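Local coordinates for protein LIP (Serratia marcescens, PDB 4A1R) that serves as a membrane-bound component of the type VI secretion system and belongs to the TssJ family of secretion lipoproteins, at residues L110-P115 with D129-H134; S8-V13 with I33-L38; T118-Y121 with F126-D129; S63-D68 with L87-I92. All blocks are in the same frame, centred on the assembly; numbering follows the deposited sequence.

Interaction 1. Residues L110-P115 with D129-H134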
loop_
_atom_site.group_PDB
_atom_site.type_symbol
_atom_site.label_atom_id
_atom_site.label_comp_id
_atom_site.label_asym_id
_atom_site.label_seq_id
_atom_site.Cartn_x
_atom_site.Cartn_y
_atom_site.Cartn_z
ATOM N N LEU A 110 3.322 3.752 -4.247
ATOM C CA LEU A 110 2.512 4.154 -5.386
ATOM C C LEU A 110 2.342 5.677 -5.392
ATOM O O LEU A 110 1.770 6.238 -4.444
ATOM C CB LEU A 110 1.145 3.488 -5.312
ATOM C CG LEU A 110 1.109 1.966 -5.194
ATOM C CD1 LEU A 110 -0.303 1.572 -4.783
ATOM C CD2 LEU A 110 1.542 1.243 -6.475
ATOM N N PRO A 111 2.833 6.356 -6.454
ATOM C CA PRO A 111 2.667 7.800 -6.549
ATOM C C PRO A 111 1.211 8.163 -6.773
ATOM O O PRO A 111 0.538 7.568 -7.625
ATOM C CB PRO A 111 3.498 8.182 -7.798
ATOM C CG PRO A 111 4.364 6.997 -8.078
ATOM C CD PRO A 111 3.547 5.820 -7.627
ATOM N N LEU A 112 0.741 9.118 -5.980
ATOM C CA LEU A 112 -0.554 9.733 -6.194
ATOM C C LEU A 112 -0.448 10.789 -7.288
ATOM O O LEU A 112 0.624 11.350 -7.511
ATOM C CB LEU A 112 -1.024 10.382 -4.905
ATOM C CG LEU A 112 -1.527 9.342 -3.911
ATOM C CD1 LEU A 112 -1.398 9.820 -2.463
ATOM C CD2 LEU A 112 -2.963 8.976 -4.189
ATOM N N PRO A 113 -1.556 11.068 -7.978
ATOM C CA PRO A 113 -1.443 12.060 -9.046
ATOM C C PRO A 113 -1.115 13.433 -8.484
ATOM O O PRO A 113 -1.483 13.743 -7.341
ATOM C CB PRO A 113 -2.841 12.069 -9.675
ATOM C CG PRO A 113 -3.743 11.458 -8.642
ATOM C CD PRO A 113 -2.889 10.447 -7.930
ATOM N N GLU A 114 -0.400 14.229 -9.277
ATOM C CA GLU A 114 -0.155 15.637 -8.961
ATOM C C GLU A 114 -1.169 16.544 -9.681
ATOM O O GLU A 114 -1.865 16.081 -10.595
ATOM C CB GLU A 114 1.292 16.012 -9.311
ATOM C CG GLU A 114 2.223 16.007 -8.102
ATOM C CD GLU A 114 3.678 15.731 -8.445
ATOM O OE1 GLU A 114 3.956 15.150 -9.522
ATOM O OE2 GLU A 114 4.543 16.092 -7.618
ATOM N N PRO A 115 -1.268 17.825 -9.256
ATOM C CA PRO A 115 -2.072 18.893 -9.865
ATOM C C PRO A 115 -2.389 18.722 -11.364
ATOM O O PRO A 115 -3.566 18.715 -11.745
ATOM C CB PRO A 115 -1.194 20.140 -9.648
ATOM C CG PRO A 115 -0.107 19.718 -8.687
ATOM C CD PRO A 115 -0.484 18.374 -8.145
ATOM N N ASP A 129 -14.458 10.751 -7.351
ATOM C CA ASP A 129 -13.229 11.231 -6.736
ATOM C C ASP A 129 -12.634 10.182 -5.787
ATOM O O ASP A 129 -12.082 10.508 -4.737
ATOM C CB ASP A 129 -13.430 12.582 -6.042
ATOM C CG ASP A 129 -14.255 12.466 -4.787
ATOM O OD1 ASP A 129 -15.278 11.739 -4.816
ATOM O OD2 ASP A 129 -13.872 13.094 -3.776
ATOM N N GLU A 130 -12.762 8.923 -6.174
ATOM C CA GLU A 130 -12.002 7.858 -5.549
ATOM C C GLU A 130 -11.049 7.133 -6.513
ATOM O O GLU A 130 -11.481 6.415 -7.420
ATOM C CB GLU A 130 -12.924 6.858 -4.873
ATOM C CG GLU A 130 -12.172 5.834 -4.036
ATOM C CD GLU A 130 -13.103 4.809 -3.411
ATOM O OE1 GLU A 130 -14.008 4.316 -4.111
ATOM O OE2 GLU A 130 -12.934 4.487 -2.226
ATOM N N LEU A 131 -9.753 7.286 -6.251
ATOM C CA LEU A 131 -8.700 6.562 -6.964
ATOM C C LEU A 131 -8.651 5.123 -6.492
ATOM O O LEU A 131 -8.580 4.859 -5.282
ATOM C CB LEU A 131 -7.349 7.198 -6.672
ATOM C CG LEU A 131 -7.167 8.656 -7.079
ATOM C CD1 LEU A 131 -6.034 9.301 -6.301
ATOM C CD2 LEU A 131 -6.946 8.797 -8.575
ATOM N N GLU A 132 -8.622 4.206 -7.446
ATOM C CA GLU A 132 -8.551 2.786 -7.169
ATOM C C GLU A 132 -7.356 2.101 -7.850
ATOM O O GLU A 132 -7.151 2.215 -9.070
ATOM C CB GLU A 132 -9.818 2.082 -7.663
ATOM C CG GLU A 132 -11.121 2.514 -7.035
ATOM C CD GLU A 132 -12.218 1.486 -7.236
ATOM O OE1 GLU A 132 -11.968 0.286 -6.964
ATOM O OE2 GLU A 132 -13.331 1.875 -7.655
ATOM N N ALA A 133 -6.599 1.347 -7.059
ATOM C CA ALA A 133 -5.542 0.487 -7.593
ATOM C C ALA A 133 -5.736 -0.969 -7.123
ATOM O O ALA A 133 -6.455 -1.238 -6.147
ATOM C CB ALA A 133 -4.164 1.042 -7.229
ATOM N N HIS A 134 -5.155 -1.904 -7.870
ATOM C CA HIS A 134 -5.258 -3.319 -7.576
ATOM C C HIS A 134 -3.868 -3.862 -7.343
ATOM O O HIS A 134 -2.959 -3.639 -8.163
ATOM C CB HIS A 134 -5.933 -4.050 -8.750
ATOM C CG HIS A 134 -7.407 -3.707 -8.939
ATOM N ND1 HIS A 134 -8.362 -4.647 -9.031
ATOM C CD2 HIS A 134 -8.058 -2.479 -9.047
ATOM C CE1 HIS A 134 -9.562 -4.059 -9.189
ATOM N NE2 HIS A 134 -9.373 -2.732 -9.195
#
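At one end of the beta-sandwich, L112 and P113, in the loop that leaves edge strand 107-111, meet L131 of strand 130-138 in the other sheet. The evidence for two facing layers, rather than neighbouring strands, lies in the backbone: the nearest CA atoms, L112 CA and L131 CA, are 8.8 Å apart, and the contact is made by side chains alone. The backbone of L112 still bonds to R90, prolonging the pairing of strands 107-111 and 91-96, while L131 pairs with R9 and S11 in the other sheet. The methyl L131 CD1 does most of the bridging. It lies 3.7 Å from L112 CD2 and equally 3.7 Å from P113 CD, so this one carbon is wedged against two consecutive residues. The other branch reaches only the proline, with L131 CD2 at 4.2 Å from P113 CG. L131 points its CB at 110-115 and sets CG opposite the carbonyl carbon (chi1 -61°), which aims CD1 at the loop; leucine and proline meet tip to tip. L112 does not set out straight at 129-134, but its CD2 end comes nearer, and the two leucines meet at a slant. P113 also packs on T118. Nearby, L12 touches both L110 and A133, which do not touch directly. Such purely apolar contact between the loop after strand 107-111 and strand 130-138 is characteristic of two packed sheets, here at the surface end of a beta-sandwich.

Interaction 2. Residues S8-V13 with I33-L38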
loop_
_atom_site.group_PDB
_atom_site.type_symbol
_atom_site.label_atom_id
_atom_site.label_comp_id
_atom_site.label_asym_id
_atom_site.label_seq_id
_atom_site.Cartn_x
_atom_site.Cartn_y
_atom_site.Cartn_z
ATOM N N SER A 8 -10.382 13.060 -3.321
ATOM C CA SER A 8 -10.317 13.143 -1.854
ATOM C C SER A 8 -10.036 11.824 -1.141
ATOM O O SER A 8 -9.621 11.808 0.036
ATOM C CB SER A 8 -11.615 13.720 -1.291
ATOM O OG SER A 8 -12.696 12.833 -1.505
ATOM N N ARG A 9 -10.324 10.731 -1.819
ATOM C CA ARG A 9 -10.086 9.420 -1.208
ATOM C C ARG A 9 -9.446 8.406 -2.130
ATOM O O ARG A 9 -9.329 8.626 -3.353
ATOM C CB ARG A 9 -11.321 8.873 -0.474
ATOM C CG ARG A 9 -12.668 8.908 -1.171
ATOM C CD ARG A 9 -13.797 8.541 -0.187
ATOM N NE ARG A 9 -13.603 7.229 0.470
ATOM C CZ ARG A 9 -13.226 7.036 1.744
ATOM N NH1 ARG A 9 -13.005 8.050 2.560
ATOM N NH2 ARG A 9 -13.076 5.807 2.199
ATOM N N TYR A 10 -8.960 7.311 -1.537
ATOM C CA TYR A 10 -8.275 6.258 -2.316
ATOM C C TYR A 10 -8.752 4.907 -1.840
ATOM O O TYR A 10 -9.281 4.774 -0.715
ATOM C CB TYR A 10 -6.744 6.359 -2.147
ATOM C CG TYR A 10 -6.299 6.085 -0.719
ATOM C CD1 TYR A 10 -6.237 7.126 0.196
ATOM C CD2 TYR A 10 -5.976 4.785 -0.278
ATOM C CE1 TYR A 10 -5.894 6.910 1.519
ATOM C CE2 TYR A 10 -5.624 4.555 1.056
ATOM C CZ TYR A 10 -5.575 5.639 1.946
ATOM O OH TYR A 10 -5.206 5.515 3.266
ATOM N N SER A 11 -8.556 3.891 -2.668
ATOM C CA SER A 11 -8.674 2.522 -2.173
ATOM C C SER A 11 -7.836 1.540 -2.974
ATOM O O SER A 11 -7.517 1.768 -4.168
ATOM C CB SER A 11 -10.122 2.068 -2.106
ATOM O OG SER A 11 -10.580 1.717 -3.374
ATOM N N LEU A 12 -7.460 0.462 -2.289
ATOM C CA LEU A 12 -6.645 -0.603 -2.859
ATOM C C LEU A 12 -7.408 -1.878 -2.713
ATOM O O LEU A 12 -7.958 -2.172 -1.628
ATOM C CB LEU A 12 -5.327 -0.709 -2.079
ATOM C CG LEU A 12 -4.405 0.507 -2.066
ATOM C CD1 LEU A 12 -3.114 0.271 -1.298
ATOM C CD2 LEU A 12 -4.064 0.876 -3.497
ATOM N N VAL A 13 -7.441 -2.668 -3.782
ATOM C CA VAL A 13 -8.114 -3.936 -3.722
ATOM C C VAL A 13 -7.060 -5.043 -3.804
ATOM O O VAL A 13 -6.259 -5.056 -4.737
ATOM C CB VAL A 13 -9.078 -4.126 -4.901
ATOM C CG1 VAL A 13 -9.905 -5.382 -4.670
ATOM C CG2 VAL A 13 -9.990 -2.930 -5.070
ATOM N N ILE A 33 -0.797 -6.726 6.016
ATOM C CA ILE A 33 -0.593 -5.670 5.034
ATOM C C ILE A 33 -0.731 -4.345 5.725
ATOM O O ILE A 33 -1.722 -4.124 6.435
ATOM C CB ILE A 33 -1.625 -5.744 3.891
ATOM C CG1 ILE A 33 -1.672 -7.146 3.244
ATOM C CG2 ILE A 33 -1.371 -4.638 2.858
ATOM C CD1 ILE A 33 -0.447 -7.506 2.416
ATOM N N ARG A 34 0.254 -3.469 5.556
ATOM C CA ARG A 34 0.090 -2.097 6.041
ATOM C C ARG A 34 -0.009 -1.107 4.893
ATOM O O ARG A 34 0.618 -1.283 3.859
ATOM C CB ARG A 34 1.222 -1.749 7.000
ATOM C CG ARG A 34 1.305 -2.708 8.198
ATOM C CD ARG A 34 2.480 -2.346 9.079
ATOM N NE ARG A 34 2.352 -0.993 9.608
ATOM C CZ ARG A 34 3.320 -0.317 10.223
ATOM N NH1 ARG A 34 4.532 -0.842 10.379
ATOM N NH2 ARG A 34 3.079 0.911 10.672
ATOM N N VAL A 35 -0.805 -0.063 5.071
ATOM C CA VAL A 35 -0.995 0.919 4.014
ATOM C C VAL A 35 -0.722 2.238 4.677
ATOM O O VAL A 35 -1.336 2.549 5.703
ATOM C CB VAL A 35 -2.417 0.868 3.388
ATOM C CG1 VAL A 35 -2.628 2.057 2.444
ATOM C CG2 VAL A 35 -2.640 -0.425 2.629
ATOM N N LEU A 36 0.233 2.991 4.123
ATOM C CA LEU A 36 0.650 4.221 4.738
ATOM C C LEU A 36 0.408 5.403 3.790
ATOM O O LEU A 36 0.765 5.357 2.616
ATOM C CB LEU A 36 2.139 4.148 5.142
ATOM C CG LEU A 36 2.580 3.168 6.255
ATOM C CD1 LEU A 36 2.418 1.719 5.857
ATOM C CD2 LEU A 36 4.053 3.395 6.556
ATOM N N LEU A 37 -0.188 6.472 4.312
ATOM C CA LEU A 37 -0.295 7.684 3.539
ATOM C C LEU A 37 0.939 8.554 3.789
ATOM O O LEU A 37 1.288 8.864 4.947
ATOM C CB LEU A 37 -1.593 8.417 3.915
ATOM C CG LEU A 37 -1.957 9.595 3.029
ATOM C CD1 LEU A 37 -2.501 9.083 1.696
ATOM C CD2 LEU A 37 -2.999 10.438 3.752
ATOM N N LEU A 38 1.611 8.927 2.702
ATOM C CA LEU A 38 2.914 9.545 2.780
ATOM C C LEU A 38 3.005 10.883 2.050
ATOM O O LEU A 38 2.499 11.029 0.925
ATOM C CB LEU A 38 3.999 8.604 2.195
ATOM C CG LEU A 38 4.119 7.188 2.790
ATOM C CD1 LEU A 38 5.006 6.333 1.873
ATOM C CD2 LEU A 38 4.648 7.165 4.223
HETATM O O HOH W 1 -3.135 4.633 5.543
#
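The ring of Y10 projects from its strand as a broad bump and enters the hollow between V35 and L37 on the facing strand. Its two carbons next to CZ find different walls: CE2 lies 4.1 Å from V35 CG1, and CE1 lies 4.0 Å from L37 CD1. Both methyls approach the ring obliquely, but Y10 and V35 run past each other in opposite senses, whereas Y10 and L37 cross at a slant. Placing CG between the backbone N and the carbonyl carbon (chi1 65°) puts the ring over this hollow. In return, V35 is the bump that enters the notch between Y10 and L12. L12 CD1 meets V35 CG2 end-on at 4.0 Å, and stays 4.2 Å from V35 CG1, so both valine branches are used. Beyond the ring, a water donates to Y10 OH at 3.2 Å and to V35 O at 2.8 Å, tying the phenol to the opposite backbone. The strand axes, 10.3 Å apart with their directions at 156°, are those of facing sheets and not of hydrogen-bonded neighbours. All four residues are buried. Around them, I92 packs on V35 and L37, V94 on L12, and L81 on V35, while helix 49-60 lies against L36 and L38 on the other side of strand 31-38.

Interaction 3. Residues T118-Y121 with F126-D129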
loop_
_atom_site.group_PDB
_atom_site.type_symbol
_atom_site.label_atom_id
_atom_site.label_comp_id
_atom_site.label_asym_id
_atom_site.label_seq_id
_atom_site.Cartn_x
_atom_site.Cartn_y
_atom_site.Cartn_z
ATOM N N THR A 118 -4.879 15.758 -12.266
ATOM C CA THR A 118 -6.257 15.838 -11.755
ATOM C C THR A 118 -6.905 17.180 -12.097
ATOM O O THR A 118 -7.920 17.591 -11.508
ATOM C CB THR A 118 -6.343 15.553 -10.243
ATOM O OG1 THR A 118 -5.497 16.459 -9.526
ATOM C CG2 THR A 118 -5.923 14.129 -9.956
ATOM N N ASN A 119 -6.314 17.841 -13.081
ATOM C CA ASN A 119 -6.822 19.102 -13.602
ATOM C C ASN A 119 -8.281 19.038 -14.074
ATOM O O ASN A 119 -9.015 20.020 -13.929
ATOM C CB ASN A 119 -5.927 19.595 -14.740
ATOM C CG ASN A 119 -5.915 21.100 -14.849
ATOM O OD1 ASN A 119 -5.550 21.796 -13.895
ATOM N ND2 ASN A 119 -6.311 21.618 -16.014
ATOM N N PHE A 120 -8.689 17.884 -14.610
ATOM C CA PHE A 120 -10.018 17.708 -15.197
ATOM C C PHE A 120 -11.201 17.989 -14.264
ATOM O O PHE A 120 -12.311 18.228 -14.736
ATOM C CB PHE A 120 -10.166 16.331 -15.867
ATOM C CG PHE A 120 -10.012 15.166 -14.931
ATOM C CD1 PHE A 120 -11.073 14.743 -14.141
ATOM C CD2 PHE A 120 -8.812 14.467 -14.866
ATOM C CE1 PHE A 120 -10.936 13.658 -13.281
ATOM C CE2 PHE A 120 -8.667 13.386 -14.010
ATOM C CZ PHE A 120 -9.728 12.983 -13.209
ATOM N N TYR A 121 -10.963 17.976 -12.954
ATOM C CA TYR A 121 -12.014 18.224 -11.975
ATOM C C TYR A 121 -12.607 19.636 -11.923
ATOM O O TYR A 121 -13.750 19.777 -11.537
ATOM C CB TYR A 121 -11.524 17.857 -10.575
ATOM C CG TYR A 121 -11.531 16.380 -10.287
ATOM C CD1 TYR A 121 -12.726 15.712 -9.979
ATOM C CD2 TYR A 121 -10.345 15.651 -10.286
ATOM C CE1 TYR A 121 -12.741 14.354 -9.712
ATOM C CE2 TYR A 121 -10.338 14.295 -10.005
ATOM C CZ TYR A 121 -11.530 13.648 -9.725
ATOM O OH TYR A 121 -11.505 12.300 -9.454
ATOM N N PHE A 126 -18.186 16.683 -11.412
ATOM C CA PHE A 126 -18.917 15.589 -10.793
ATOM C C PHE A 126 -18.367 14.180 -11.070
ATOM O O PHE A 126 -19.047 13.185 -10.853
ATOM C CB PHE A 126 -20.392 15.718 -11.149
ATOM C CG PHE A 126 -21.045 16.896 -10.474
ATOM C CD1 PHE A 126 -20.905 18.170 -10.983
ATOM C CD2 PHE A 126 -21.733 16.720 -9.273
ATOM C CE1 PHE A 126 -21.496 19.252 -10.335
ATOM C CE2 PHE A 126 -22.334 17.790 -8.635
ATOM C CZ PHE A 126 -22.192 19.055 -9.161
ATOM N N SER A 127 -17.136 14.128 -11.549
ATOM C CA SER A 127 -16.460 12.870 -11.868
ATOM C C SER A 127 -16.192 12.129 -10.558
ATOM O O SER A 127 -16.146 12.764 -9.514
ATOM C CB SER A 127 -15.154 13.162 -12.587
ATOM O OG SER A 127 -15.405 13.932 -13.752
ATOM N N PRO A 128 -16.059 10.786 -10.592
ATOM C CA PRO A 128 -15.813 10.112 -9.291
ATOM C C PRO A 128 -14.499 10.586 -8.671
ATOM O O PRO A 128 -13.540 10.839 -9.396
ATOM C CB PRO A 128 -15.725 8.632 -9.657
ATOM C CG PRO A 128 -16.384 8.506 -10.998
ATOM C CD PRO A 128 -16.254 9.831 -11.700
ATOM N N ASP A 129 -14.458 10.751 -7.351
ATOM C CA ASP A 129 -13.229 11.231 -6.736
ATOM C C ASP A 129 -12.634 10.182 -5.787
ATOM O O ASP A 129 -12.082 10.508 -4.737
ATOM C CB ASP A 129 -13.430 12.582 -6.042
ATOM C CG ASP A 129 -14.255 12.466 -4.787
ATOM O OD1 ASP A 129 -15.278 11.739 -4.816
ATOM O OD2 ASP A 129 -13.872 13.094 -3.776
#
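Y121 and S127 are the residues with the nearest CA atoms, 7.0 Å apart. Residues 119-121 have helical phi and psi values without the regular bonding; the turn has a weak bond from Y121 N to T118 O. Facing it, S127 and P128 are extended, and the chain changes direction at D129. The side chain of Y121 spans the gap: its CG lies beside the backbone N, away from the carbonyl carbon (chi1 -78°), sending the ring across to 126-129. Its hydroxyl donates to P128 O at 2.5 Å, meeting the carbonyl at a C=O...O angle of 140° and tilted 18° from the carbonyl plane. That oxygen, like S127 O, lies at the edge of the phenol ring and near its plane, and S127 CB is 3.9 Å from Y121 CE1. F120 comes over one face of the same ring, with F120 CE1 3.4 Å above its plane and displaced toward the rim, and turns its own edge to S127 CB. Beyond the hydroxyl, D129 CA is 3.4 Å from Y121 OH. S127 OG is engaged elsewhere, with W124 O. Chemically, then, a neutral phenol-to-carbonyl bond pins this surface loop, while the carboxylate of D129 takes no part across it, being bonded to S8 through OD2.

Interaction 4. Residues S63-D68 with L87-I92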
loop_
_atom_site.group_PDB
_atom_site.type_symbol
_atom_site.label_atom_id
_atom_site.label_comp_id
_atom_site.label_asym_id
_atom_site.label_seq_id
_atom_site.Cartn_x
_atom_site.Cartn_y
_atom_site.Cartn_z
ATOM N N SER A 63 7.031 12.666 7.195
ATOM C CA SER A 63 6.637 12.044 5.941
ATOM C C SER A 63 5.411 11.136 6.087
ATOM O O SER A 63 4.723 10.891 5.112
ATOM C CB SER A 63 7.798 11.341 5.219
ATOM O OG SER A 63 8.039 10.039 5.738
ATOM N N LEU A 64 5.107 10.713 7.309
ATOM C CA LEU A 64 3.968 9.837 7.522
ATOM C C LEU A 64 2.701 10.605 7.923
ATOM O O LEU A 64 2.601 11.171 9.009
ATOM C CB LEU A 64 4.308 8.724 8.520
ATOM C CG LEU A 64 3.176 7.756 8.917
ATOM C CD1 LEU A 64 2.723 6.867 7.773
ATOM C CD2 LEU A 64 3.532 6.942 10.160
ATOM N N LEU A 65 1.739 10.592 7.018
ATOM C CA LEU A 65 0.459 11.225 7.256
ATOM C C LEU A 65 -0.510 10.317 7.976
ATOM O O LEU A 65 -1.154 10.731 8.932
ATOM C CB LEU A 65 -0.152 11.687 5.932
ATOM C CG LEU A 65 0.657 12.739 5.169
ATOM C CD1 LEU A 65 -0.151 13.278 3.999
ATOM C CD2 LEU A 65 1.108 13.862 6.097
ATOM N N ASP A 66 -0.630 9.077 7.520
ATOM C CA ASP A 66 -1.684 8.200 8.044
ATOM C C ASP A 66 -1.244 6.750 7.837
ATOM O O ASP A 66 -0.469 6.506 6.937
ATOM C CB ASP A 66 -2.972 8.447 7.240
ATOM C CG ASP A 66 -4.218 8.152 8.029
ATOM O OD1 ASP A 66 -4.103 7.770 9.216
ATOM O OD2 ASP A 66 -5.320 8.304 7.458
ATOM N N SER A 67 -1.732 5.813 8.663
ATOM C CA SER A 67 -1.513 4.367 8.385
ATOM C C SER A 67 -2.651 3.443 8.820
ATOM O O SER A 67 -3.383 3.722 9.773
ATOM C CB SER A 67 -0.184 3.883 8.954
ATOM O OG SER A 67 -0.215 4.020 10.339
ATOM N N ASP A 68 -2.805 2.340 8.100
ATOM C CA ASP A 68 -3.859 1.372 8.393
ATOM C C ASP A 68 -3.312 -0.008 8.074
ATOM O O ASP A 68 -2.182 -0.127 7.550
ATOM C CB ASP A 68 -5.165 1.697 7.657
ATOM C CG ASP A 68 -6.434 1.112 8.352
ATOM O OD1 ASP A 68 -6.378 0.550 9.488
ATOM O OD2 ASP A 68 -7.515 1.220 7.747
ATOM N N LEU A 87 -4.270 16.770 1.405
ATOM C CA LEU A 87 -3.835 17.706 0.383
ATOM C C LEU A 87 -2.400 17.413 -0.021
ATOM O O LEU A 87 -2.086 17.331 -1.210
ATOM C CB LEU A 87 -3.976 19.154 0.862
ATOM C CG LEU A 87 -4.202 20.220 -0.224
ATOM C CD1 LEU A 87 -3.032 20.370 -1.194
ATOM C CD2 LEU A 87 -5.498 19.981 -0.995
ATOM N N ASP A 88 -1.544 17.237 0.981
ATOM C CA ASP A 88 -0.115 17.035 0.750
ATOM C C ASP A 88 0.308 15.573 0.673
ATOM O O ASP A 88 1.492 15.260 0.759
ATOM C CB ASP A 88 0.730 17.782 1.781
ATOM C CG ASP A 88 0.125 17.777 3.158
ATOM O OD1 ASP A 88 -0.777 16.951 3.432
ATOM O OD2 ASP A 88 0.557 18.625 3.966
ATOM N N ALA A 89 -0.653 14.682 0.468
ATOM C CA ALA A 89 -0.322 13.289 0.253
ATOM C C ALA A 89 0.241 13.119 -1.154
ATOM O O ALA A 89 -0.380 13.543 -2.111
ATOM C CB ALA A 89 -1.547 12.440 0.447
ATOM N N ARG A 90 1.413 12.499 -1.278
ATOM C CA ARG A 90 2.024 12.258 -2.601
ATOM C C ARG A 90 2.238 10.772 -2.944
ATOM O O ARG A 90 2.429 10.395 -4.116
ATOM C CB ARG A 90 3.338 13.038 -2.729
ATOM C CG ARG A 90 3.177 14.554 -2.666
ATOM C CD ARG A 90 2.270 15.065 -3.780
ATOM N NE ARG A 90 2.110 16.524 -3.747
ATOM C CZ ARG A 90 1.182 17.183 -3.049
ATOM N NH1 ARG A 90 0.295 16.536 -2.304
ATOM N NH2 ARG A 90 1.138 18.508 -3.090
ATOM N N TYR A 91 2.225 9.921 -1.932
ATOM C CA TYR A 91 2.447 8.477 -2.164
ATOM C C TYR A 91 1.599 7.634 -1.211
ATOM O O TYR A 91 1.340 8.061 -0.102
ATOM C CB TYR A 91 3.922 8.128 -1.935
ATOM C CG TYR A 91 4.903 8.737 -2.941
ATOM C CD1 TYR A 91 5.158 8.108 -4.160
ATOM C CD2 TYR A 91 5.585 9.923 -2.656
ATOM C CE1 TYR A 91 6.042 8.660 -5.079
ATOM C CE2 TYR A 91 6.478 10.478 -3.562
ATOM C CZ TYR A 91 6.695 9.843 -4.769
ATOM O OH TYR A 91 7.581 10.374 -5.681
ATOM N N ILE A 92 1.163 6.463 -1.680
ATOM C CA ILE A 92 0.652 5.374 -0.806
ATOM C C ILE A 92 1.748 4.288 -0.699
ATOM O O ILE A 92 2.139 3.685 -1.711
ATOM C CB ILE A 92 -0.661 4.745 -1.363
ATOM C CG1 ILE A 92 -1.754 5.792 -1.553
ATOM C CG2 ILE A 92 -1.166 3.578 -0.507
ATOM C CD1 ILE A 92 -2.060 6.645 -0.342
#
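L65, near the start of strand 64-72, meets D88 and A89 in the loop that leads into strand 91-96; strand 31-38 lies between the two strands in the sheet. Along 87-92, L87 comes first and contributes its carbonyl: R90 NH1 donates to L87 O at 2.7 Å, in the carbonyl plane and on a lone pair, with an N-H...O angle of 152°. D88 follows, its OD1 3.8 Å from L65 CD1, the leucine and the aspartate lying slantwise to one another; its other oxygen, OD2, is held in a salt bridge by R39. A89 gives the apolar surface, with L65 CD1 3.7 Å from A89 CA and 3.9 Å from A89 CB. CG of L65 leans to the backbone-N side (chi1 -62°), which sends CD1 to both residues. R90 then curls back so that both carbonyl oxygens lie in its guanidinium plane, and NH1 also donates to A89 O at 3.1 Å, from above that carbonyl plane. These two bonds brace the backbone that L65 packs on. At Y91 and I92 the chain becomes strand. R90 and Y91 together face L38, and L65 and D66 together face L37: two classic beta bulges flanking strand 31-38, at one end of an antiparallel sheet.

Overall arrangement
Interaction 2 lies deepest, its centre about 6 Å from that of the chain; the centres of interactions 1 and 4 are about 9 and 8 Å from its own. Within one sheet, L131 O and S11 N, 2.8 Å apart, join interaction 1 to interaction 2. Within the other, L37 N and D66 O, at 2.6 Å, tie interaction 2 to interaction 4, while L110 N and I92 O, at 2.8 Å, tie interaction 4 to interaction 1. Interactions 1 and 2 bridge the sandwich, each having a segment in either sheet. Interaction 3 lies within the loop between strands 107-111 and 130-138, sharing D129 with interaction 1. Interactions 3 and 4 do not touch, their nearest atoms being about 9 Å apart.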